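Long-range contact in xyloglucanase (Paenibacillus pabuli, PDB 2JEP), which hydrolyses xyloglucan, a polysaccharide of the plant cell wall, as a member of glycoside hydrolase family 5: residues Tyr157-Trp161 / Phe177-Asn181. Sequence-based numbering, arbitrary orientation. Where two conformers were deposited one is given.
Sequences YKKVW and FESMN
W161 and Y157, one turn apart on helix 150-167, both donate to the backbone carbonyl of S179, just past the end of strand 175-178. The hydroxyl OH of Y157 lies 2.8 Å from S179 O, and NE1 of W161 lies 3.2 Å from the same oxygen. The indole bond is fairly straight, with an N-H...O angle of 160°, and runs close to the ring plane. The two donors arrive from opposite faces of the carbonyl plane: NE1 is tilted moderately from it, whereas the phenol oxygen sits well above it. Two bonds thus grip one buried oxygen and fix the direction of this peptide group. With CG anti to the backbone N (chi1 -176°), Y157 extends from the helix toward S179, and its OH also packs 3.3 Å from S179 CB. The edge of the Y157 ring faces the oxygen, while CD1 of W161 lies over one face of that ring, near its rim. The six-membered ring of W161 reaches back along the strand, where its CH2 touches CB of F177 at 3.7 Å; the two ring planes are inclined at 35°, an oblique pairing. Replacing W161 with an alanine would probably leave S179 O with Y157 as its one donor from this helix and open a gap beside F177. On the next strand and helix, S179 backbone-bonds L223 and its OG bonds N203, while E178 points away from helix 150-167 and forms a salt bridge with R87. In the closed, parallel eight-stranded sheet, helix 150-167 precedes strand 175-178 and packs outside it, the helix-on-strand layer characteristic of the (beta/alpha)8 TIM barrel of family 5 glycoside hydrolases.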
# COMPACT_ATOMS: atom_id res chain seq x y z
N TYR A 157 14.56 12.54 4.80
CA TYR A 157 14.08 11.19 4.56
C TYR A 157 14.99 10.12 5.19
O TYR A 157 14.52 9.18 5.84
CB TYR A 157 13.94 11.00 3.05
CG TYR A 157 13.36 9.68 2.59
CD1 TYR A 157 12.01 9.40 2.78
CD2 TYR A 157 14.14 8.76 1.92
CE1 TYR A 157 11.46 8.23 2.29
CE2 TYR A 157 13.59 7.58 1.44
CZ TYR A 157 12.25 7.31 1.62
OH TYR A 157 11.73 6.13 1.13
N LYS A 158 16.30 10.27 4.99
CA LYS A 158 17.26 9.40 5.64
C LYS A 158 17.07 9.39 7.16
O LYS A 158 17.01 8.33 7.78
CB LYS A 158 18.69 9.82 5.27
CG LYS A 158 19.80 9.01 5.99
CD LYS A 158 21.16 9.63 5.67
CE LYS A 158 22.30 9.10 6.48
NZ LYS A 158 23.50 9.91 6.12
N LYS A 159 17.03 10.57 7.77
CA LYS A 159 16.94 10.64 9.23
C LYS A 159 15.62 10.05 9.74
O LYS A 159 15.60 9.40 10.80
CB LYS A 159 17.12 12.09 9.70
CG LYS A 159 18.52 12.64 9.51
CD LYS A 159 19.53 11.94 10.44
CE LYS A 159 20.85 12.69 10.58
NZ LYS A 159 21.69 11.97 11.61
N VAL A 160 14.52 10.29 9.01
CA VAL A 160 13.23 9.74 9.38
C VAL A 160 13.27 8.22 9.30
O VAL A 160 12.90 7.54 10.26
CB VAL A 160 12.12 10.37 8.52
CG1 VAL A 160 10.80 9.60 8.65
CG2 VAL A 160 11.97 11.83 8.92
N TRP A 161 13.76 7.64 8.19
CA TRP A 161 13.82 6.18 8.14
C TRP A 161 14.80 5.58 9.13
O TRP A 161 14.58 4.48 9.62
CB TRP A 161 14.08 5.65 6.72
CG TRP A 161 12.80 5.35 6.02
CD1 TRP A 161 12.28 5.96 4.90
CD2 TRP A 161 11.84 4.36 6.41
NE1 TRP A 161 11.08 5.40 4.59
CE2 TRP A 161 10.78 4.42 5.50
CE3 TRP A 161 11.80 3.40 7.42
CZ2 TRP A 161 9.67 3.58 5.59
CZ3 TRP A 161 10.70 2.58 7.51
CH2 TRP A 161 9.65 2.69 6.61
N PHE A 177 8.92 -3.02 5.78
CA PHE A 177 8.94 -1.57 5.62
C PHE A 177 8.71 -1.24 4.15
O PHE A 177 9.35 -1.83 3.27
CB PHE A 177 10.28 -0.95 6.03
CG PHE A 177 10.74 -1.20 7.44
CD1 PHE A 177 9.88 -1.50 8.48
CD2 PHE A 177 12.08 -1.08 7.76
CE1 PHE A 177 10.36 -1.71 9.77
CE2 PHE A 177 12.55 -1.27 9.04
CZ PHE A 177 11.69 -1.60 10.04
N GLU A 178 7.86 -0.25 3.90
CA GLU A 178 7.52 0.25 2.56
C GLU A 178 8.02 1.70 2.48
O GLU A 178 7.68 2.55 3.31
CB GLU A 178 6.00 0.18 2.37
CG GLU A 178 5.48 0.71 1.08
CD GLU A 178 3.97 0.68 0.99
OE1 GLU A 178 3.32 0.40 2.01
OE2 GLU A 178 3.44 0.93 -0.11
N SER A 179 8.86 1.96 1.47
CA SER A 179 9.64 3.19 1.45
C SER A 179 8.82 4.46 1.45
O SER A 179 9.21 5.47 2.04
CB SER A 179 10.53 3.19 0.23
OG SER A 179 9.76 3.11 -0.97
N MET A 180 7.69 4.40 0.75
CA MET A 180 6.82 5.55 0.55
C MET A 180 5.58 5.01 -0.15
O MET A 180 5.49 3.80 -0.39
CB MET A 180 7.54 6.65 -0.25
CG MET A 180 8.08 6.17 -1.57
SD MET A 180 9.51 7.14 -2.13
CE MET A 180 9.84 6.38 -3.71
N ASN A 181 4.63 5.89 -0.41
CA ASN A 181 3.33 5.46 -0.90
C ASN A 181 3.19 5.73 -2.40
O ASN A 181 3.77 4.99 -3.20
CB ASN A 181 2.22 6.09 -0.02
CG ASN A 181 0.83 5.72 -0.47
OD1 ASN A 181 0.58 4.55 -0.76
ND2 ASN A 181 -0.08 6.71 -0.52